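Local coordinates for Asp/Glu-specific dipeptidyl-peptidase (Flavobacterium psychrophilum, PDB 5JXF), which removes dipeptides from the N-terminus of oligopeptides as a serine peptidase of family S46, with strict specificity for aspartate or glutamate at P1, at residues K326-A329 and I330-Q333; Q451-F454 and F455-F458; T461-E464 and K465-E468; F467-L470 and V471-Y474. All blocks are in the same frame, centred on the assembly; numbering follows the deposited sequence.

Contact 1: residues K326-A329 and I330-Q333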
ATOM      1  N   LYS A 326     -20.604 -12.867   8.096  1.00 76.87           N
ATOM      2  CA  LYS A 326     -21.762 -12.743   8.981  1.00 85.04           C
ATOM      3  C   LYS A 326     -22.240 -14.080   9.564  1.00 83.97           C
ATOM      4  O   LYS A 326     -23.206 -14.113  10.329  1.00 80.26           O
ATOM      5  CB  LYS A 326     -22.919 -12.074   8.233  1.00 88.37           C
ATOM      6  CG  LYS A 326     -22.610 -10.669   7.735  1.00 91.93           C
ATOM      7  CD  LYS A 326     -23.815 -10.051   7.034  1.00 98.07           C
ATOM      8  CE  LYS A 326     -23.410  -8.873   6.156  1.00101.67           C
ATOM      9  NZ  LYS A 326     -22.202  -8.172   6.686  1.00104.55           N
ATOM     10  N   ASP A 327     -21.565 -15.169   9.198  1.00 82.86           N
ATOM     11  CA  ASP A 327     -21.960 -16.516   9.612  1.00 81.79           C
ATOM     12  C   ASP A 327     -20.788 -17.483   9.443  1.00 80.47           C
ATOM     13  O   ASP A 327     -20.336 -17.720   8.318  1.00 83.10           O
ATOM     14  CB  ASP A 327     -23.174 -16.995   8.796  1.00 87.86           C
ATOM     15  CG  ASP A 327     -23.843 -18.241   9.383  1.00 90.99           C
ATOM     16  OD1 ASP A 327     -23.173 -19.038  10.076  1.00 90.76           O
ATOM     17  OD2 ASP A 327     -25.061 -18.421   9.150  1.00 95.41           O
ATOM     18  N   ASN A 328     -20.303 -18.041  10.553  1.00 69.60           N
ATOM     19  CA  ASN A 328     -19.177 -18.976  10.513  1.00 69.75           C
ATOM     20  C   ASN A 328     -19.537 -20.297   9.823  1.00 70.98           C
ATOM     21  O   ASN A 328     -18.706 -20.894   9.130  1.00 66.09           O
ATOM     22  CB  ASN A 328     -18.660 -19.258  11.929  1.00 68.77           C
ATOM     23  CG  ASN A 328     -17.289 -19.927  11.932  1.00 76.83           C
ATOM     24  OD1 ASN A 328     -16.396 -19.561  11.161  1.00 78.00           O
ATOM     25  ND2 ASN A 328     -17.119 -20.915  12.802  1.00 77.37           N
ATOM     26  N   ALA A 329     -20.773 -20.749  10.023  1.00 74.00           N
ATOM     27  CA  ALA A 329     -21.247 -22.000   9.437  1.00 78.65           C
ATOM     28  C   ALA A 329     -21.218 -21.933   7.908  1.00 75.75           C
ATOM     29  O   ALA A 329     -20.889 -22.919   7.233  1.00 74.00           O
ATOM     30  CB  ALA A 329     -22.651 -22.318   9.936  1.00 79.70           C
ATOM     31  N   ILE A 330     -21.561 -20.760   7.377  1.00 68.94           N
ATOM     32  CA  ILE A 330     -21.485 -20.485   5.947  1.00 70.42           C
ATOM     33  C   ILE A 330     -20.018 -20.309   5.534  1.00 70.30           C
ATOM     34  O   ILE A 330     -19.629 -20.663   4.416  1.00 73.46           O
ATOM     35  CB  ILE A 330     -22.322 -19.232   5.571  1.00 77.94           C
ATOM     36  CG1 ILE A 330     -23.811 -19.504   5.796  1.00 76.95           C
ATOM     37  CG2 ILE A 330     -22.092 -18.814   4.126  1.00 72.24           C
ATOM     38  CD1 ILE A 330     -24.722 -18.408   5.294  1.00 73.13           C
ATOM     39  N   LYS A 331     -19.197 -19.795   6.447  1.00 69.09           N
ATOM     40  CA  LYS A 331     -17.760 -19.698   6.195  1.00 71.15           C
ATOM     41  C   LYS A 331     -17.088 -21.078   6.101  1.00 67.08           C
ATOM     42  O   LYS A 331     -16.157 -21.267   5.319  1.00 60.60           O
ATOM     43  CB  LYS A 331     -17.070 -18.861   7.276  1.00 70.55           C
ATOM     44  CG  LYS A 331     -15.646 -18.464   6.910  1.00 69.38           C
ATOM     45  CD  LYS A 331     -14.919 -17.764   8.048  1.00 69.58           C
ATOM     46  CE  LYS A 331     -13.615 -17.163   7.547  1.00 71.05           C
ATOM     47  NZ  LYS A 331     -12.835 -16.511   8.638  1.00 70.38           N
ATOM     48  N   ILE A 332     -17.546 -22.034   6.902  1.00 63.92           N
ATOM     49  CA  ILE A 332     -16.991 -23.386   6.854  1.00 65.48           C
ATOM     50  C   ILE A 332     -17.426 -24.075   5.553  1.00 64.11           C
ATOM     51  O   ILE A 332     -16.681 -24.862   4.970  1.00 67.46           O
ATOM     52  CB  ILE A 332     -17.431 -24.227   8.075  1.00 67.50           C
ATOM     53  CG1 ILE A 332     -16.863 -23.643   9.362  1.00 70.48           C
ATOM     54  CG2 ILE A 332     -16.987 -25.675   7.935  1.00 78.06           C
ATOM     55  CD1 ILE A 332     -17.222 -24.440  10.582  1.00 69.67           C
ATOM     56  N   GLN A 333     -18.636 -23.758   5.106  1.00 64.99           N
ATOM     57  CA  GLN A 333     -19.155 -24.253   3.841  1.00 71.82           C
ATOM     58  C   GLN A 333     -18.380 -23.733   2.634  1.00 70.09           C
ATOM     59  O   GLN A 333     -18.125 -24.479   1.675  1.00 66.18           O
ATOM     60  CB  GLN A 333     -20.624 -23.871   3.681  1.00 74.60           C
ATOM     61  CG  GLN A 333     -21.595 -24.752   4.424  1.00 76.01           C
ATOM     62  CD  GLN A 333     -23.027 -24.447   4.050  1.00 80.34           C
ATOM     63  OE1 GLN A 333     -23.412 -23.282   3.910  1.00 81.30           O
ATOM     64  NE2 GLN A 333     -23.826 -25.494   3.874  1.00 79.80           N
TER

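Contact 2: residues Q451-F454 and F455-F458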
ATOM      1  N   GLN A 451     -22.200 -35.987  -5.140  1.00 71.42           N
ATOM      2  CA  GLN A 451     -22.879 -34.744  -4.796  1.00 74.21           C
ATOM      3  C   GLN A 451     -23.123 -34.640  -3.297  1.00 76.86           C
ATOM      4  O   GLN A 451     -23.761 -33.701  -2.834  1.00 72.81           O
ATOM      5  CB  GLN A 451     -24.195 -34.612  -5.552  1.00 71.86           C
ATOM      6  CG  GLN A 451     -24.004 -34.293  -7.023  1.00 79.83           C
ATOM      7  CD  GLN A 451     -22.924 -33.253  -7.264  1.00 78.10           C
ATOM      8  OE1 GLN A 451     -23.145 -32.062  -7.063  1.00 71.09           O
ATOM      9  NE2 GLN A 451     -21.748 -33.701  -7.701  1.00 79.94           N
ATOM     10  N   ALA A 452     -22.602 -35.609  -2.550  1.00 78.12           N
ATOM     11  CA  ALA A 452     -22.716 -35.618  -1.099  1.00 78.46           C
ATOM     12  C   ALA A 452     -22.113 -34.344  -0.517  1.00 74.62           C
ATOM     13  O   ALA A 452     -22.821 -33.487   0.014  1.00 69.91           O
ATOM     14  CB  ALA A 452     -22.030 -36.850  -0.515  1.00 70.86           C
ATOM     15  N   ASP A 453     -20.796 -34.216  -0.641  1.00 77.65           N
ATOM     16  CA  ASP A 453     -20.102 -33.049  -0.109  1.00 83.98           C
ATOM     17  C   ASP A 453     -20.472 -31.756  -0.852  1.00 83.52           C
ATOM     18  O   ASP A 453     -20.252 -30.660  -0.332  1.00 81.64           O
ATOM     19  CB  ASP A 453     -18.580 -33.281  -0.119  1.00 87.55           C
ATOM     20  CG  ASP A 453     -18.179 -34.571   0.600  1.00 88.88           C
ATOM     21  OD1 ASP A 453     -19.075 -35.362   0.967  1.00 92.03           O
ATOM     22  OD2 ASP A 453     -16.968 -34.787   0.825  1.00 87.32           O
ATOM     23  N   PHE A 454     -21.030 -31.877  -2.056  1.00 81.50           N
ATOM     24  CA  PHE A 454     -21.514 -30.704  -2.774  1.00 74.52           C
ATOM     25  C   PHE A 454     -22.606 -30.006  -1.968  1.00 78.56           C
ATOM     26  O   PHE A 454     -22.587 -28.782  -1.806  1.00 82.75           O
ATOM     27  CB  PHE A 454     -22.044 -31.085  -4.162  1.00 68.25           C
ATOM     28  CG  PHE A 454     -22.709 -29.941  -4.902  1.00 74.01           C
ATOM     29  CD1 PHE A 454     -21.970 -29.097  -5.716  1.00 76.41           C
ATOM     30  CD2 PHE A 454     -24.081 -29.711  -4.786  1.00 73.51           C
ATOM     31  CE1 PHE A 454     -22.586 -28.047  -6.401  1.00 72.27           C
ATOM     32  CE2 PHE A 454     -24.691 -28.664  -5.465  1.00 70.07           C
ATOM     33  CZ  PHE A 454     -23.943 -27.835  -6.270  1.00 68.78           C
ATOM     34  N   PHE A 455     -23.556 -30.793  -1.471  1.00 77.72           N
ATOM     35  CA  PHE A 455     -24.676 -30.253  -0.708  1.00 81.75           C
ATOM     36  C   PHE A 455     -24.321 -29.947   0.746  1.00 80.76           C
ATOM     37  O   PHE A 455     -25.013 -29.155   1.387  1.00 78.32           O
ATOM     38  CB  PHE A 455     -25.868 -31.211  -0.757  1.00 82.16           C
ATOM     39  CG  PHE A 455     -26.593 -31.188  -2.062  1.00 83.78           C
ATOM     40  CD1 PHE A 455     -27.452 -30.144  -2.372  1.00 83.95           C
ATOM     41  CD2 PHE A 455     -26.401 -32.197  -2.993  1.00 86.03           C
ATOM     42  CE1 PHE A 455     -28.116 -30.109  -3.582  1.00 86.47           C
ATOM     43  CE2 PHE A 455     -27.063 -32.174  -4.210  1.00 88.39           C
ATOM     44  CZ  PHE A 455     -27.922 -31.126  -4.507  1.00 89.89           C
ATOM     45  N   LYS A 456     -23.261 -30.572   1.264  1.00 79.69           N
ATOM     46  CA  LYS A 456     -22.754 -30.219   2.587  1.00 84.06           C
ATOM     47  C   LYS A 456     -22.267 -28.771   2.573  1.00 80.34           C
ATOM     48  O   LYS A 456     -22.384 -28.064   3.564  1.00 82.32           O
ATOM     49  CB  LYS A 456     -21.627 -31.171   3.034  1.00 79.84           C
ATOM     50  CG  LYS A 456     -20.937 -30.766   4.358  1.00 75.34           C
ATOM     51  CD  LYS A 456     -20.095 -31.896   4.977  1.00 72.66           C
ATOM     52  CE  LYS A 456     -18.866 -32.270   4.143  1.00 74.36           C
ATOM     53  NZ  LYS A 456     -17.795 -31.228   4.094  1.00 74.47           N
ATOM     54  N   ASP A 457     -21.742 -28.336   1.430  1.00 78.18           N
ATOM     55  CA  ASP A 457     -21.131 -27.017   1.303  1.00 75.17           C
ATOM     56  C   ASP A 457     -22.028 -26.056   0.519  1.00 78.05           C
ATOM     57  O   ASP A 457     -21.688 -24.888   0.314  1.00 76.13           O
ATOM     58  CB  ASP A 457     -19.759 -27.127   0.626  1.00 69.25           C
ATOM     59  CG  ASP A 457     -18.839 -28.127   1.322  1.00 72.24           C
ATOM     60  OD1 ASP A 457     -19.063 -28.418   2.515  1.00 73.07           O
ATOM     61  OD2 ASP A 457     -17.883 -28.619   0.681  1.00 75.01           O
ATOM     62  N   PHE A 458     -23.178 -26.556   0.080  1.00 79.44           N
ATOM     63  CA  PHE A 458     -24.097 -25.747  -0.705  1.00 80.73           C
ATOM     64  C   PHE A 458     -25.064 -24.989   0.190  1.00 79.45           C
ATOM     65  O   PHE A 458     -25.722 -25.569   1.056  1.00 80.07           O
ATOM     66  CB  PHE A 458     -24.882 -26.610  -1.697  1.00 81.18           C
ATOM     67  CG  PHE A 458     -25.893 -25.837  -2.500  1.00 83.38           C
ATOM     68  CD1 PHE A 458     -25.496 -25.064  -3.578  1.00 87.04           C
ATOM     69  CD2 PHE A 458     -27.242 -25.876  -2.172  1.00 83.56           C
ATOM     70  CE1 PHE A 458     -26.424 -24.349  -4.320  1.00 87.44           C
ATOM     71  CE2 PHE A 458     -28.173 -25.162  -2.909  1.00 86.85           C
ATOM     72  CZ  PHE A 458     -27.764 -24.400  -3.984  1.00 87.05           C
TER

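Contact 3: residues T461-E464 and K465-E468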
ATOM      1  N   THR A 461     -29.494 -20.062  -0.039  1.00 90.80           N
ATOM      2  CA  THR A 461     -29.584 -18.606   0.099  1.00 88.61           C
ATOM      3  C   THR A 461     -28.429 -17.891  -0.608  1.00 86.84           C
ATOM      4  O   THR A 461     -28.653 -16.961  -1.384  1.00 85.50           O
ATOM      5  CB  THR A 461     -29.606 -18.180   1.578  1.00 89.44           C
ATOM      6  OG1 THR A 461     -30.641 -18.894   2.266  1.00 92.39           O
ATOM      7  CG2 THR A 461     -29.855 -16.685   1.701  1.00 89.10           C
ATOM      8  N   VAL A 462     -27.201 -18.341  -0.357  1.00 81.64           N
ATOM      9  CA  VAL A 462     -26.025 -17.765  -1.004  1.00 80.96           C
ATOM     10  C   VAL A 462     -26.064 -17.890  -2.530  1.00 84.16           C
ATOM     11  O   VAL A 462     -25.883 -16.908  -3.251  1.00 87.30           O
ATOM     12  CB  VAL A 462     -24.727 -18.427  -0.502  1.00 80.29           C
ATOM     13  CG1 VAL A 462     -23.517 -17.843  -1.224  1.00 78.39           C
ATOM     14  CG2 VAL A 462     -24.595 -18.266   1.006  1.00 85.08           C
ATOM     15  N   ASP A 463     -26.310 -19.103  -3.016  1.00 85.05           N
ATOM     16  CA  ASP A 463     -26.129 -19.400  -4.434  1.00 85.49           C
ATOM     17  C   ASP A 463     -27.107 -18.633  -5.307  1.00 85.47           C
ATOM     18  O   ASP A 463     -26.838 -18.335  -6.464  1.00 81.73           O
ATOM     19  CB  ASP A 463     -26.261 -20.905  -4.694  1.00 87.82           C
ATOM     20  CG  ASP A 463     -25.870 -21.286  -6.115  1.00 85.87           C
ATOM     21  OD1 ASP A 463     -24.679 -21.101  -6.451  1.00 82.13           O
ATOM     22  OD2 ASP A 463     -26.739 -21.769  -6.889  1.00 82.69           O
ATOM     23  N   GLU A 464     -28.245 -18.294  -4.736  1.00 91.89           N
ATOM     24  CA  GLU A 464     -29.265 -17.569  -5.464  1.00 93.54           C
ATOM     25  C   GLU A 464     -28.947 -16.085  -5.599  1.00 85.77           C
ATOM     26  O   GLU A 464     -29.242 -15.472  -6.621  1.00 82.26           O
ATOM     27  CB  GLU A 464     -30.600 -17.790  -4.767  1.00100.24           C
ATOM     28  CG  GLU A 464     -31.807 -17.080  -5.361  1.00105.66           C
ATOM     29  CD  GLU A 464     -33.100 -17.531  -4.691  1.00108.80           C
ATOM     30  OE1 GLU A 464     -33.024 -18.445  -3.836  1.00112.58           O
ATOM     31  OE2 GLU A 464     -34.163 -16.954  -4.994  1.00106.47           O
ATOM     32  N   LYS A 465     -28.329 -15.505  -4.579  1.00 88.64           N
ATOM     33  CA  LYS A 465     -27.912 -14.116  -4.688  1.00 89.22           C
ATOM     34  C   LYS A 465     -26.784 -13.994  -5.714  1.00 83.26           C
ATOM     35  O   LYS A 465     -26.800 -13.086  -6.542  1.00 82.71           O
ATOM     36  CB  LYS A 465     -27.496 -13.555  -3.326  1.00 90.01           C
ATOM     37  CG  LYS A 465     -28.646 -13.490  -2.325  1.00 90.58           C
ATOM     38  CD  LYS A 465     -29.376 -12.145  -2.390  1.00 93.22           C
ATOM     39  CE  LYS A 465     -30.875 -12.317  -2.150  1.00 98.82           C
ATOM     40  NZ  LYS A 465     -31.687 -11.202  -2.723  1.00103.41           N
ATOM     41  N   VAL A 466     -25.827 -14.920  -5.691  1.00 86.09           N
ATOM     42  CA  VAL A 466     -24.774 -14.901  -6.704  1.00 86.15           C
ATOM     43  C   VAL A 466     -25.359 -15.272  -8.081  1.00 82.96           C
ATOM     44  O   VAL A 466     -24.892 -14.770  -9.105  1.00 82.28           O
ATOM     45  CB  VAL A 466     -23.582 -15.834  -6.326  1.00 92.00           C
ATOM     46  CG1 VAL A 466     -24.018 -17.260  -6.207  1.00 92.69           C
ATOM     47  CG2 VAL A 466     -22.472 -15.739  -7.349  1.00 91.24           C
ATOM     48  N   PHE A 467     -26.396 -16.110  -8.106  1.00 82.89           N
ATOM     49  CA  PHE A 467     -27.090 -16.429  -9.364  1.00 85.62           C
ATOM     50  C   PHE A 467     -27.725 -15.180  -9.951  1.00 89.05           C
ATOM     51  O   PHE A 467     -27.696 -14.960 -11.162  1.00 84.78           O
ATOM     52  CB  PHE A 467     -28.170 -17.504  -9.155  1.00 88.86           C
ATOM     53  CG  PHE A 467     -29.112 -17.678 -10.334  1.00 91.36           C
ATOM     54  CD1 PHE A 467     -28.794 -18.536 -11.373  1.00 90.44           C
ATOM     55  CD2 PHE A 467     -30.325 -16.995 -10.388  1.00 93.08           C
ATOM     56  CE1 PHE A 467     -29.658 -18.698 -12.447  1.00 94.01           C
ATOM     57  CE2 PHE A 467     -31.188 -17.150 -11.460  1.00 92.34           C
ATOM     58  CZ  PHE A 467     -30.858 -18.001 -12.493  1.00 94.82           C
ATOM     59  N   GLU A 468     -28.306 -14.364  -9.078  1.00 91.08           N
ATOM     60  CA  GLU A 468     -29.009 -13.164  -9.509  1.00 93.63           C
ATOM     61  C   GLU A 468     -28.027 -12.150 -10.086  1.00 90.37           C
ATOM     62  O   GLU A 468     -28.360 -11.421 -11.019  1.00 93.93           O
ATOM     63  CB  GLU A 468     -29.817 -12.583  -8.341  1.00 94.48           C
ATOM     64  CG  GLU A 468     -29.888 -11.069  -8.239  1.00102.31           C
ATOM     65  CD  GLU A 468     -30.748 -10.619  -7.059  1.00108.65           C
ATOM     66  OE1 GLU A 468     -31.441 -11.480  -6.472  1.00108.24           O
ATOM     67  OE2 GLU A 468     -30.746  -9.411  -6.727  1.00110.49           O
TER

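Contact 4: residues F467-L470 and V471-Y474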
ATOM      1  N   PHE A 467     -26.396 -16.110  -8.106  1.00 82.89           N
ATOM      2  CA  PHE A 467     -27.090 -16.429  -9.364  1.00 85.62           C
ATOM      3  C   PHE A 467     -27.725 -15.180  -9.951  1.00 89.05           C
ATOM      4  O   PHE A 467     -27.696 -14.960 -11.162  1.00 84.78           O
ATOM      5  CB  PHE A 467     -28.170 -17.504  -9.155  1.00 88.86           C
ATOM      6  CG  PHE A 467     -29.112 -17.678 -10.334  1.00 91.36           C
ATOM      7  CD1 PHE A 467     -28.794 -18.536 -11.373  1.00 90.44           C
ATOM      8  CD2 PHE A 467     -30.325 -16.995 -10.388  1.00 93.08           C
ATOM      9  CE1 PHE A 467     -29.658 -18.698 -12.447  1.00 94.01           C
ATOM     10  CE2 PHE A 467     -31.188 -17.150 -11.460  1.00 92.34           C
ATOM     11  CZ  PHE A 467     -30.858 -18.001 -12.493  1.00 94.82           C
ATOM     12  N   GLU A 468     -28.306 -14.364  -9.078  1.00 91.08           N
ATOM     13  CA  GLU A 468     -29.009 -13.164  -9.509  1.00 93.63           C
ATOM     14  C   GLU A 468     -28.027 -12.150 -10.086  1.00 90.37           C
ATOM     15  O   GLU A 468     -28.360 -11.421 -11.019  1.00 93.93           O
ATOM     16  CB  GLU A 468     -29.817 -12.583  -8.341  1.00 94.48           C
ATOM     17  CG  GLU A 468     -29.888 -11.069  -8.239  1.00102.31           C
ATOM     18  CD  GLU A 468     -30.748 -10.619  -7.059  1.00108.65           C
ATOM     19  OE1 GLU A 468     -31.441 -11.480  -6.472  1.00108.24           O
ATOM     20  OE2 GLU A 468     -30.746  -9.411  -6.727  1.00110.49           O
ATOM     21  N   GLN A 469     -26.800 -12.144  -9.568  1.00 84.71           N
ATOM     22  CA  GLN A 469     -25.801 -11.175 -10.007  1.00 84.55           C
ATOM     23  C   GLN A 469     -25.040 -11.615 -11.267  1.00 84.83           C
ATOM     24  O   GLN A 469     -24.659 -10.785 -12.090  1.00 92.64           O
ATOM     25  CB  GLN A 469     -24.823 -10.905  -8.869  1.00 84.74           C
ATOM     26  CG  GLN A 469     -23.783  -9.839  -9.155  1.00 89.53           C
ATOM     27  CD  GLN A 469     -24.369  -8.444  -9.267  1.00 94.49           C
ATOM     28  OE1 GLN A 469     -24.808  -8.021 -10.338  1.00 99.58           O
ATOM     29  NE2 GLN A 469     -24.373  -7.721  -8.158  1.00 92.03           N
ATOM     30  N   LEU A 470     -24.825 -12.916 -11.422  1.00 82.29           N
ATOM     31  CA  LEU A 470     -24.020 -13.430 -12.536  1.00 85.94           C
ATOM     32  C   LEU A 470     -24.819 -13.562 -13.837  1.00 85.28           C
ATOM     33  O   LEU A 470     -24.299 -13.330 -14.932  1.00 82.20           O
ATOM     34  CB  LEU A 470     -23.408 -14.786 -12.167  1.00 77.89           C
ATOM     35  CG  LEU A 470     -21.969 -14.748 -11.650  1.00 75.91           C
ATOM     36  CD1 LEU A 470     -21.771 -13.600 -10.651  1.00 74.37           C
ATOM     37  CD2 LEU A 470     -21.663 -16.068 -11.004  1.00 70.71           C
ATOM     38  N   VAL A 471     -26.080 -13.954 -13.713  1.00 81.82           N
ATOM     39  CA  VAL A 471     -26.955 -14.031 -14.872  1.00 88.97           C
ATOM     40  C   VAL A 471     -27.175 -12.628 -15.449  1.00 94.60           C
ATOM     41  O   VAL A 471     -27.273 -12.456 -16.667  1.00 97.95           O
ATOM     42  CB  VAL A 471     -28.297 -14.694 -14.510  1.00 91.81           C
ATOM     43  CG1 VAL A 471     -29.274 -14.607 -15.667  1.00 94.20           C
ATOM     44  CG2 VAL A 471     -28.067 -16.148 -14.119  1.00 91.42           C
ATOM     45  N   ALA A 472     -27.219 -11.627 -14.569  1.00 89.22           N
ATOM     46  CA  ALA A 472     -27.277 -10.239 -14.997  1.00 90.09           C
ATOM     47  C   ALA A 472     -26.073  -9.885 -15.873  1.00 90.76           C
ATOM     48  O   ALA A 472     -26.225  -9.253 -16.918  1.00 94.03           O
ATOM     49  CB  ALA A 472     -27.352  -9.316 -13.795  1.00 86.78           C
ATOM     50  N   LEU A 473     -24.881 -10.308 -15.461  1.00 84.06           N
ATOM     51  CA  LEU A 473     -23.671  -9.962 -16.201  1.00 87.45           C
ATOM     52  C   LEU A 473     -23.621 -10.624 -17.582  1.00 92.26           C
ATOM     53  O   LEU A 473     -23.234  -9.990 -18.567  1.00 98.37           O
ATOM     54  CB  LEU A 473     -22.432 -10.343 -15.392  1.00 87.24           C
ATOM     55  CG  LEU A 473     -22.140  -9.515 -14.139  1.00 88.61           C
ATOM     56  CD1 LEU A 473     -21.102 -10.221 -13.256  1.00 86.36           C
ATOM     57  CD2 LEU A 473     -21.684  -8.102 -14.513  1.00 84.74           C
ATOM     58  N   TYR A 474     -24.018 -11.894 -17.644  1.00 89.76           N
ATOM     59  CA  TYR A 474     -24.014 -12.657 -18.893  1.00 90.32           C
ATOM     60  C   TYR A 474     -24.920 -11.997 -19.928  1.00 88.57           C
ATOM     61  O   TYR A 474     -24.563 -11.881 -21.097  1.00 93.17           O
ATOM     62  CB  TYR A 474     -24.446 -14.110 -18.635  1.00 91.20           C
ATOM     63  CG  TYR A 474     -24.102 -15.101 -19.742  1.00 96.17           C
ATOM     64  CD1 TYR A 474     -23.180 -14.783 -20.729  1.00 97.36           C
ATOM     65  CD2 TYR A 474     -24.659 -16.381 -19.761  1.00 97.63           C
ATOM     66  CE1 TYR A 474     -22.853 -15.692 -21.730  1.00 96.32           C
ATOM     67  CE2 TYR A 474     -24.334 -17.300 -20.755  1.00 97.82           C
ATOM     68  CZ  TYR A 474     -23.427 -16.951 -21.736  1.00 97.94           C
ATOM     69  OH  TYR A 474     -23.096 -17.860 -22.726  1.00 92.82           O
TER

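Contact 1: residues K326-A329 and I330-Q333
D327 and I330 meet where helix 328-357 begins, D327 standing at the N-cap and I330 three residues on, in the first turn. The D327 carboxylate reaches forward to the first turn: with CG anti to the backbone N (chi1 -167°), OD1 accepts the amide of A329, N to OD1 2.9 Å, a capping bond met on the anti side of the carboxylate and 30° out of its plane. The other oxygen, OD2, lies 3.7 Å from CG1 of I330, whose side chain crosses that of D327 at about a right angle. A lysine in place of D327 would probably leave the A329 amide without its capping acceptor and set a positive charge at the positive end of the helix dipole. The main chain continues the turn as K331 N donates to D327 O (3.0 Å) and I332 N to N328 O (2.8 Å). N328 leans over the K331 stem, its OD1 3.9 Å from K331 CD, while its ND2 is bonded to D116. K331 runs extended beyond CG to a cation-pi contact with Y621. CG1 of I332 lies beside the backbone N (chi1 -65°), which brings it to 3.3 Å from the carbonyl O of N328. Around this first turn, I330 packs on F323 and K331 on M324, both of helix 295-325, whereas Q333 reaches K456 O at the end of helix 452-456.

Contact 2: residues Q451-F454 and F455-F458
F454 and F455, neighbours in the short helix 452-456, form an edge-to-face pair, their ring planes at 83° and their centroids 5.1 Å apart. The edge belongs to F454: its CD2 stands 3.8 Å above the F455 plane, over the ring centre. Different first torsions make this possible, since F454 has CG anti to the backbone N (chi1 173°) whereas F455 has it beside the backbone N (chi1 -75°). F455 also turns its own edge to the preceding turn, with CD2 3.0 Å from Q451 O, a carbonyl that accepts F455 N as well (3.2 Å). F458 completes an aromatic cluster. Its ring runs alongside that of F454 and points the same way, the planes near parallel but slid so far apart that they barely overlap; F454 CE2 and F458 CD1 are 4.1 Å apart. An alanine at F455 would probably leave the F454 edge without the ring face it points into and open a gap toward Y508 and F511, which the F455 ring also meets. The helix itself is held by K456 N to A452 O, 3.2 Å, and it frays at D457, whose N makes weak bonds to both D453 O and F454 O. Beyond the rings, K456 NZ and D457 OD1 form a salt bridge whose hydrogen bond, 3.5 Å, is weak. F455 packs on L421 and F511 as well, so the cluster is held chiefly by ring packing, while the polar links of K456 and D457 add only weak bonds.

Contact 3: residues T461-E464 and K465-E468
Two consecutive turns near the start of helix 460-477 bring D463 and V466 together. The side chains slant across one another, and the touching branch is CG1 of V466, which lies 3.0 Å from D463 O and 3.9 Å from D463 OD1. That methyl occupies the crowded position between the backbone N and the carbonyl carbon (chi1 61°), which presses it against the preceding turn. D463 points its carboxylate outward from the helix to other partners: OD2 bonds to Y500 OH and L418 N, and OD1 to E417 N. Three hydrogen bonds thus hold this buried carboxylate, two of them from the amides of E417 and L418 at the start of helix 417-435, whose positive end would probably stabilise its negative charge. V462 O receives V466 N at 3.1 Å in a nearly straight bond (171°) and K465 N in a weak one. The next bonds are F467 N to D463 O, 2.8 Å, and E468 N to E464 O, 2.9 Å. CB of F467 sits 3.1 Å from D463 O. On the exposed flank K465 bends at chi2 and chi3, and its NZ faces E468 OE1 in a long salt bridge of 3.8 Å. V462 packs on I330 and Y334 of helix 328-357, and V466 on A316 of helix 295-325. The arrangement is that of an amphipathic alpha-helix packed among other helices, with i to i+4 backbone bonds, valines against its neighbours and a lysine-glutamate pair on the outer side.

Contact 4: residues F467-L470 and V471-Y474
The CH-pi contact between V471 and F467 leads the packing here. CG2 of V471 sits over one face of the F467 ring, 3.7 Å from its centroid and 23° off the ring normal; the shift is toward the rim, where F467 CE1 is 3.4 Å away. The methyl gets there because CG2 lies beside the V471 backbone N while CG1 is anti to it (chi1 172°). Apolar contact continues one turn on, where L470 CD1 and L473 CD1 approach to 4.3 Å. Backbone bonds run along the same turns: V471 N to F467 O, 3.2 Å, Y474 N to L470 O, 3.1 Å, and a weak one from L473 N to Q469 O, 3.4 Å; the A472 methyl, CB, rests 3.5 Å from that same Q469 O. Outward packing is likewise mostly apolar. L470 meets V411 of helix 386-415 and A315 of helix 295-325, L473 also rests on A315, and Y474 lies against Y407 and F408. The pattern is that of a regular alpha-helix with side-chain contacts at i+3 and i+4, here the valine methyl over the phenylalanine face, within the helical part of this S46 peptidase.

Overall arrangement
None of the four contacts closes a long loop; each is a local turn, and along the chain they run in series. Contact 1 starts helix 328-357. More than a hundred residues later contact 2 forms helix 452-456, and the chain then passes directly into helix 460-477, which carries contacts 3 and 4; these two overlap at F467 and E468. In space the first three meet: Q333 of contact 1 reaches the backbone of contact 2, I330 packs on V462 of contact 3, and F458 of contact 2 rests against D463 of contact 3. They tie helix 328-357 to helices 452-456 and 460-477. Contact 4, its centre about 23 Å from that of contact 1, packs against helices 295-325 and 386-415.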